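Local coordinates for MetRS related protein (Pyrococcus horikoshii, PDB 2CWP), which probably binds tRNA through an OB-fold domain related to that of methionyl-tRNA synthetases, and is predicted to support the charging of tRNA(Met) with methionine, at residues 44-56 with 82-96. Numbering follows the deposited sequence.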
ATOM      1  N   GLU A  44       5.119   3.302  13.865  1.00 45.95           N
ATOM      2  CA  GLU A  44       6.247   3.279  12.957  1.00 43.99           C
ATOM      3  C   GLU A  44       5.893   3.921  11.635  1.00 41.94           C
ATOM      4  O   GLU A  44       4.724   4.152  11.324  1.00 35.19           O
ATOM      5  CB  GLU A  44       6.697   1.838  12.703  1.00 43.64           C
ATOM      6  CG  GLU A  44       5.656   1.006  11.978  1.00 47.37           C
ATOM      7  CD  GLU A  44       6.151  -0.386  11.620  1.00 55.88           C
ATOM      8  OE1 GLU A  44       5.343  -1.189  11.093  1.00 62.62           O
ATOM      9  OE2 GLU A  44       7.345  -0.676  11.859  1.00 56.67           O
ATOM     10  N   GLU A  45       6.933   4.192  10.864  1.00 37.27           N
ATOM     11  CA  GLU A  45       6.805   4.785   9.554  1.00 38.96           C
ATOM     12  C   GLU A  45       7.450   3.777   8.618  1.00 37.00           C
ATOM     13  O   GLU A  45       8.388   3.078   9.004  1.00 38.21           O
ATOM     14  CB  GLU A  45       7.566   6.108   9.507  1.00 42.63           C
ATOM     15  CG  GLU A  45       6.939   7.130   8.599  1.00 49.83           C
ATOM     16  CD  GLU A  45       7.783   8.378   8.449  1.00 49.51           C
ATOM     17  OE1 GLU A  45       8.933   8.264   7.954  1.00 44.17           O
ATOM     18  OE2 GLU A  45       7.283   9.463   8.821  1.00 41.20           O
ATOM     19  N   ARG A  46       6.945   3.676   7.398  1.00 35.01           N
ATOM     20  CA  ARG A  46       7.517   2.730   6.450  1.00 31.58           C
ATOM     21  C   ARG A  46       7.535   3.291   5.039  1.00 30.10           C
ATOM     22  O   ARG A  46       6.727   4.150   4.683  1.00 33.72           O
ATOM     23  CB  ARG A  46       6.729   1.426   6.477  1.00 33.80           C
ATOM     24  CG  ARG A  46       6.337   1.023   7.870  1.00 42.89           C
ATOM     25  CD  ARG A  46       5.921  -0.422   7.942  1.00 52.43           C
ATOM     26  NE  ARG A  46       7.025  -1.308   7.599  1.00 58.14           N
ATOM     27  CZ  ARG A  46       7.003  -2.616   7.802  1.00 60.54           C
ATOM     28  NH1 ARG A  46       5.930  -3.172   8.350  1.00 62.88           N
ATOM     29  NH2 ARG A  46       8.044  -3.364   7.459  1.00 62.34           N
ATOM     30  N   THR A  47       8.475   2.805   4.244  1.00 27.82           N
ATOM     31  CA  THR A  47       8.606   3.232   2.866  1.00 31.50           C
ATOM     32  C   THR A  47       7.985   2.144   2.033  1.00 31.49           C
ATOM     33  O   THR A  47       8.388   0.980   2.110  1.00 28.46           O
ATOM     34  CB  THR A  47      10.083   3.412   2.474  1.00 36.35           C
ATOM     35  OG1 THR A  47      10.647   4.459   3.274  1.00 36.43           O
ATOM     36  CG2 THR A  47      10.217   3.778   0.994  1.00 31.51           C
ATOM     37  N   ILE A  48       6.990   2.523   1.240  1.00 32.44           N
ATOM     38  CA  ILE A  48       6.293   1.561   0.411  1.00 30.86           C
ATOM     39  C   ILE A  48       6.179   2.008  -1.034  1.00 33.71           C
ATOM     40  O   ILE A  48       5.736   3.120  -1.323  1.00 34.73           O
ATOM     41  CB  ILE A  48       4.878   1.290   0.979  1.00 32.78           C
ATOM     42  CG1 ILE A  48       5.010   0.538   2.310  1.00 35.50           C
ATOM     43  CG2 ILE A  48       4.032   0.514  -0.038  1.00 32.22           C
ATOM     44  CD1 ILE A  48       3.709   0.319   3.048  1.00 20.97           C
ATOM     45  N   VAL A  49       6.575   1.120  -1.938  1.00 31.20           N
ATOM     46  CA  VAL A  49       6.508   1.396  -3.360  1.00 30.51           C
ATOM     47  C   VAL A  49       5.262   0.751  -3.988  1.00 28.48           C
ATOM     48  O   VAL A  49       4.910  -0.386  -3.668  1.00 26.99           O
ATOM     49  CB  VAL A  49       7.780   0.863  -4.070  1.00 32.11           C
ATOM     50  CG1 VAL A  49       7.706   1.139  -5.565  1.00 27.43           C
ATOM     51  CG2 VAL A  49       9.023   1.511  -3.461  1.00 27.45           C
ATOM     52  N   THR A  50       4.593   1.497  -4.862  1.00 28.86           N
ATOM     53  CA  THR A  50       3.414   1.012  -5.583  1.00 27.81           C
ATOM     54  C   THR A  50       3.623   1.421  -7.045  1.00 27.29           C
ATOM     55  O   THR A  50       4.175   2.484  -7.314  1.00 32.91           O
ATOM     56  CB  THR A  50       2.102   1.647  -5.034  1.00 28.13           C
ATOM     57  OG1 THR A  50       0.978   1.126  -5.751  1.00 24.63           O
ATOM     58  CG2 THR A  50       2.136   3.160  -5.187  1.00 24.89           C
ATOM     59  N   GLY A  51       3.197   0.590  -7.993  1.00 25.83           N
ATOM     60  CA  GLY A  51       3.406   0.923  -9.393  1.00 25.63           C
ATOM     61  C   GLY A  51       2.138   1.252 -10.159  1.00 27.95           C
ATOM     62  O   GLY A  51       1.842   0.630 -11.172  1.00 33.43           O
ATOM     63  N   ILE A  52       1.408   2.260  -9.703  1.00 28.06           N
ATOM     64  CA  ILE A  52       0.151   2.632 -10.337  1.00 24.60           C
ATOM     65  C   ILE A  52       0.174   4.013 -10.980  1.00 29.96           C
ATOM     66  O   ILE A  52      -0.847   4.453 -11.511  1.00 28.99           O
ATOM     67  CB  ILE A  52      -0.994   2.594  -9.285  1.00 26.28           C
ATOM     68  CG1 ILE A  52      -0.690   3.593  -8.160  1.00 25.07           C
ATOM     69  CG2 ILE A  52      -1.125   1.185  -8.710  1.00 21.91           C
ATOM     70  CD1 ILE A  52      -1.569   3.459  -6.909  1.00 28.21           C
ATOM     71  N   ALA A  53       1.337   4.674 -10.957  1.00 28.99           N
ATOM     72  CA  ALA A  53       1.496   6.037 -11.487  1.00 30.17           C
ATOM     73  C   ALA A  53       0.988   6.306 -12.902  1.00 28.83           C
ATOM     74  O   ALA A  53       0.780   7.447 -13.275  1.00 33.15           O
ATOM     75  CB  ALA A  53       2.965   6.474 -11.371  1.00 28.98           C
ATOM     76  N   ASP A  54       0.800   5.270 -13.698  1.00 30.82           N
ATOM     77  CA  ASP A  54       0.310   5.467 -15.053  1.00 34.56           C
ATOM     78  C   ASP A  54      -1.208   5.651 -15.021  1.00 35.74           C
ATOM     79  O   ASP A  54      -1.805   6.132 -15.987  1.00 30.41           O
ATOM     80  CB  ASP A  54       0.661   4.251 -15.904  1.00 43.61           C
ATOM     81  CG  ASP A  54       0.132   2.974 -15.304  1.00 46.12           C
ATOM     82  OD1 ASP A  54       0.168   2.869 -14.056  1.00 46.00           O
ATOM     83  OD2 ASP A  54      -0.313   2.086 -16.064  1.00 49.28           O
ATOM     84  N   GLN A  55      -1.823   5.261 -13.902  1.00 29.21           N
ATOM     85  CA  GLN A  55      -3.266   5.372 -13.733  1.00 26.26           C
ATOM     86  C   GLN A  55      -3.668   6.273 -12.577  1.00 27.21           C
ATOM     87  O   GLN A  55      -4.687   6.939 -12.644  1.00 27.43           O
ATOM     88  CB  GLN A  55      -3.881   3.998 -13.486  1.00 23.04           C
ATOM     89  CG  GLN A  55      -3.771   3.041 -14.647  1.00 29.47           C
ATOM     90  CD  GLN A  55      -4.662   1.836 -14.445  1.00 31.01           C
ATOM     91  OE1 GLN A  55      -5.862   1.984 -14.203  1.00 22.41           O
ATOM     92  NE2 GLN A  55      -4.081   0.635 -14.528  1.00 21.40           N
ATOM     93  N   ILE A  56      -2.866   6.278 -11.516  1.00 28.63           N
ATOM     94  CA  ILE A  56      -3.165   7.063 -10.320  1.00 30.93           C
ATOM     95  C   ILE A  56      -2.028   8.009  -9.953  1.00 30.57           C
ATOM     96  O   ILE A  56      -0.974   7.570  -9.503  1.00 37.63           O
ATOM     97  CB  ILE A  56      -3.412   6.134  -9.100  1.00 27.86           C
ATOM     98  CG1 ILE A  56      -4.505   5.104  -9.414  1.00 28.21           C
ATOM     99  CG2 ILE A  56      -3.776   6.968  -7.887  1.00 23.72           C
ATOM    100  CD1 ILE A  56      -5.902   5.700  -9.578  1.00 40.88           C
ATOM    101  N   SER A  82      11.219  -1.310  -0.417  1.00 43.35           N
ATOM    102  CA  SER A  82       9.794  -1.278  -0.119  1.00 38.11           C
ATOM    103  C   SER A  82       9.529  -2.179   1.093  1.00 38.54           C
ATOM    104  O   SER A  82       9.811  -3.373   1.060  1.00 39.17           O
ATOM    105  CB  SER A  82       8.995  -1.772  -1.325  1.00 35.44           C
ATOM    106  OG  SER A  82       7.619  -1.869  -1.006  1.00 36.84           O
ATOM    107  N   GLN A  83       8.982  -1.606   2.158  1.00 35.15           N
ATOM    108  CA  GLN A  83       8.706  -2.365   3.380  1.00 35.61           C
ATOM    109  C   GLN A  83       7.217  -2.698   3.563  1.00 35.25           C
ATOM    110  O   GLN A  83       6.724  -2.752   4.693  1.00 36.06           O
ATOM    111  CB  GLN A  83       9.178  -1.567   4.599  1.00 35.93           C
ATOM    112  CG  GLN A  83      10.584  -0.996   4.503  1.00 38.59           C
ATOM    113  CD  GLN A  83      10.880  -0.030   5.633  1.00 42.61           C
ATOM    114  OE1 GLN A  83      10.294   1.049   5.713  1.00 34.80           O
ATOM    115  NE2 GLN A  83      11.784  -0.419   6.522  1.00 50.08           N
ATOM    116  N   GLY A  84       6.509  -2.912   2.463  1.00 32.49           N
ATOM    117  CA  GLY A  84       5.097  -3.233   2.548  1.00 31.29           C
ATOM    118  C   GLY A  84       4.443  -3.154   1.191  1.00 28.00           C
ATOM    119  O   GLY A  84       5.120  -3.077   0.171  1.00 29.00           O
ATOM    120  N   MET A  85       3.117  -3.154   1.160  1.00 27.05           N
ATOM    121  CA  MET A  85       2.437  -3.093  -0.114  1.00 23.75           C
ATOM    122  C   MET A  85       1.024  -2.524  -0.023  1.00 22.74           C
ATOM    123  O   MET A  85       0.209  -2.982   0.777  1.00 24.29           O
ATOM    124  CB  MET A  85       2.413  -4.488  -0.720  1.00 24.56           C
ATOM    125  CG  MET A  85       1.805  -4.561  -2.084  1.00 33.72           C
ATOM    126  SD  MET A  85       2.043  -6.215  -2.767  1.00 40.68           S
ATOM    127  CE  MET A  85       0.869  -7.146  -1.757  1.00 37.05           C
ATOM    128  N   LEU A  86       0.756  -1.525  -0.860  1.00 20.82           N
ATOM    129  CA  LEU A  86      -0.544  -0.866  -0.922  1.00 22.82           C
ATOM    130  C   LEU A  86      -1.608  -1.783  -1.532  1.00 18.83           C
ATOM    131  O   LEU A  86      -1.432  -2.292  -2.635  1.00 23.18           O
ATOM    132  CB  LEU A  86      -0.441   0.405  -1.769  1.00 21.55           C
ATOM    133  CG  LEU A  86      -1.753   1.161  -2.059  1.00 19.86           C
ATOM    134  CD1 LEU A  86      -2.354   1.656  -0.760  1.00 16.85           C
ATOM    135  CD2 LEU A  86      -1.494   2.339  -3.011  1.00 21.23           C
ATOM    136  N   ILE A  87      -2.702  -1.984  -0.815  1.00 16.92           N
ATOM    137  CA  ILE A  87      -3.809  -2.810  -1.310  1.00 20.00           C
ATOM    138  C   ILE A  87      -4.815  -1.940  -2.089  1.00 22.54           C
ATOM    139  O   ILE A  87      -5.203  -0.865  -1.633  1.00 21.29           O
ATOM    140  CB  ILE A  87      -4.573  -3.491  -0.150  1.00 16.55           C
ATOM    141  CG1 ILE A  87      -3.641  -4.444   0.605  1.00 19.86           C
ATOM    142  CG2 ILE A  87      -5.801  -4.231  -0.698  1.00 14.87           C
ATOM    143  CD1 ILE A  87      -2.981  -5.501  -0.278  1.00 17.78           C
ATOM    144  N   LEU A  88      -5.226  -2.413  -3.259  1.00 21.90           N
ATOM    145  CA  LEU A  88      -6.194  -1.707  -4.085  1.00 19.60           C
ATOM    146  C   LEU A  88      -7.073  -2.674  -4.851  1.00 22.79           C
ATOM    147  O   LEU A  88      -6.862  -3.893  -4.783  1.00 19.45           O
ATOM    148  CB  LEU A  88      -5.484  -0.781  -5.068  1.00 30.39           C
ATOM    149  CG  LEU A  88      -4.230  -1.276  -5.783  1.00 28.26           C
ATOM    150  CD1 LEU A  88      -4.556  -2.345  -6.808  1.00 33.51           C
ATOM    151  CD2 LEU A  88      -3.588  -0.072  -6.442  1.00 37.76           C
ATOM    152  N   ALA A  89      -8.071  -2.135  -5.554  1.00 14.97           N
ATOM    153  CA  ALA A  89      -8.972  -2.954  -6.362  1.00 17.91           C
ATOM    154  C   ALA A  89      -8.480  -2.878  -7.797  1.00 22.15           C
ATOM    155  O   ALA A  89      -7.921  -1.867  -8.210  1.00 20.89           O
ATOM    156  CB  ALA A  89     -10.405  -2.428  -6.281  1.00 15.22           C
ATOM    157  N   GLU A  90      -8.681  -3.949  -8.557  1.00 23.83           N
ATOM    158  CA  GLU A  90      -8.258  -3.971  -9.947  1.00 25.61           C
ATOM    159  C   GLU A  90      -9.157  -4.893 -10.742  1.00 26.34           C
ATOM    160  O   GLU A  90      -9.301  -6.058 -10.394  1.00 27.13           O
ATOM    161  CB  GLU A  90      -6.809  -4.454 -10.070  1.00 25.37           C
ATOM    162  CG  GLU A  90      -6.314  -4.485 -11.510  1.00 34.83           C
ATOM    163  CD  GLU A  90      -4.884  -5.013 -11.655  1.00 36.90           C
ATOM    164  OE1 GLU A  90      -4.434  -5.182 -12.809  1.00 42.00           O
ATOM    165  OE2 GLU A  90      -4.216  -5.253 -10.632  1.00 36.84           O
ATOM    166  N   THR A  91      -9.780  -4.368 -11.791  1.00 26.79           N
ATOM    167  CA  THR A  91     -10.643  -5.189 -12.625  1.00 27.41           C
ATOM    168  C   THR A  91      -9.806  -5.941 -13.654  1.00 29.70           C
ATOM    169  O   THR A  91      -8.658  -5.591 -13.936  1.00 28.85           O
ATOM    170  CB  THR A  91     -11.716  -4.351 -13.359  1.00 31.40           C
ATOM    171  OG1 THR A  91     -11.107  -3.192 -13.943  1.00 34.87           O
ATOM    172  CG2 THR A  91     -12.810  -3.933 -12.399  1.00 28.42           C
ATOM    173  N   GLU A  92     -10.406  -6.989 -14.195  1.00 36.49           N
ATOM    174  CA  GLU A  92      -9.785  -7.868 -15.174  1.00 42.12           C
ATOM    175  C   GLU A  92      -9.187  -7.124 -16.360  1.00 38.48           C
ATOM    176  O   GLU A  92      -8.237  -7.604 -16.968  1.00 41.89           O
ATOM    177  CB  GLU A  92     -10.820  -8.890 -15.655  1.00 50.64           C
ATOM    178  CG  GLU A  92     -11.801  -9.337 -14.555  1.00 55.30           C
ATOM    179  CD  GLU A  92     -12.659  -8.179 -14.014  1.00 58.62           C
ATOM    180  OE1 GLU A  92     -13.252  -7.444 -14.839  1.00 64.69           O
ATOM    181  OE2 GLU A  92     -12.742  -8.000 -12.775  1.00 48.64           O
ATOM    182  N   ASP A  93      -9.730  -5.951 -16.677  1.00 39.80           N
ATOM    183  CA  ASP A  93      -9.226  -5.158 -17.791  1.00 39.19           C
ATOM    184  C   ASP A  93      -7.979  -4.362 -17.404  1.00 41.17           C
ATOM    185  O   ASP A  93      -7.493  -3.554 -18.196  1.00 42.36           O
ATOM    186  CB  ASP A  93     -10.295  -4.186 -18.289  1.00 46.04           C
ATOM    187  CG  ASP A  93     -10.270  -2.856 -17.545  1.00 52.14           C
ATOM    188  OD1 ASP A  93     -10.522  -2.845 -16.319  1.00 50.83           O
ATOM    189  OD2 ASP A  93      -9.987  -1.820 -18.193  1.00 53.66           O
ATOM    190  N   GLY A  94      -7.467  -4.580 -16.193  1.00 41.55           N
ATOM    191  CA  GLY A  94      -6.272  -3.868 -15.750  1.00 36.50           C
ATOM    192  C   GLY A  94      -6.501  -2.505 -15.092  1.00 36.16           C
ATOM    193  O   GLY A  94      -5.550  -1.860 -14.632  1.00 29.80           O
ATOM    194  N   LYS A  95      -7.746  -2.045 -15.041  1.00 29.46           N
ATOM    195  CA  LYS A  95      -7.994  -0.751 -14.417  1.00 27.01           C
ATOM    196  C   LYS A  95      -7.855  -0.852 -12.893  1.00 25.23           C
ATOM    197  O   LYS A  95      -8.438  -1.730 -12.254  1.00 23.71           O
ATOM    198  CB  LYS A  95      -9.387  -0.228 -14.792  1.00 27.84           C
ATOM    199  CG  LYS A  95      -9.722   1.118 -14.163  1.00 30.69           C
ATOM    200  CD  LYS A  95     -10.973   1.747 -14.779  1.00 34.96           C
ATOM    201  CE  LYS A  95     -11.259   3.120 -14.170  1.00 33.34           C
ATOM    202  NZ  LYS A  95     -10.149   4.100 -14.389  1.00 33.64           N
ATOM    203  N   VAL A  96      -7.066   0.047 -12.319  1.00 24.98           N
ATOM    204  CA  VAL A  96      -6.832   0.080 -10.877  1.00 26.65           C
ATOM    205  C   VAL A  96      -7.665   1.166 -10.187  1.00 28.39           C
ATOM    206  O   VAL A  96      -7.874   2.235 -10.749  1.00 30.38           O
ATOM    207  CB  VAL A  96      -5.324   0.325 -10.593  1.00 27.33           C
ATOM    208  CG1 VAL A  96      -5.136   0.993  -9.262  1.00 36.21           C
ATOM    209  CG2 VAL A  96      -4.580  -0.995 -10.601  1.00 25.83           C
TER
HETATM  210  O   HOH W   1       2.500  -1.212  -3.144  1.00 26.61           O
HETATM  211  O   HOH W   2       5.721  -2.979  -2.416  1.00 34.64           O
HETATM  212  O   HOH W   3       0.210  -1.399  -4.920  1.00 25.81           O
HETATM  213  O   HOH W   4      -7.698   3.741 -13.804  1.00 46.44           O
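Thr47 and Gln83 bond to each other twice where strand 45-50 of this OB-fold tRNA-binding domain meets the 82-96 segment. Gln83 N donates to Thr47 O at 2.7 Å, while Thr47 N returns a bond to a lone pair of Gln83 OE1 in the carbonyl plane, 166° at the hydrogen. A side-chain carbonyl, not a backbone one, serves Thr47 N here. Arg46 lays one face of its guanidinium over Gln83 O, which sits 3.0 Å above the plane; the angles are too poor for a hydrogen bond, and Glu44 forms a salt bridge with the same arginine.

The close packing lies further along. Ile48 sets CG1 and CD1 against Gly84 CA, each 3.8 Å away; Phe68 of strand 65-69 also touches Ile48. Ile52 meets Leu88 tip to tip, CG2 to CD2 at 3.6 Å, and crosses Leu86 and Val96 at about right angles: with CG1 between backbone N and carbonyl carbon (chi1 61°), CD1 goes to Leu86 CD2 while CG2 turns to Leu88 and Val96.

Between Val49 and Leu86, by contrast, the backbones separate and water intervenes: one molecule donates to Val49 O and accepts from Leu86 N. At the partly exposed far end, the Gln55 amide bridges the end of the Thr91-Gly94 type I turn and the chain that follows: NE2 donates to Gly94 O at 2.9 Å, and OE1 accepts from Val96 N at 3.0 Å, the donor tilted 32° from the carbonyl plane.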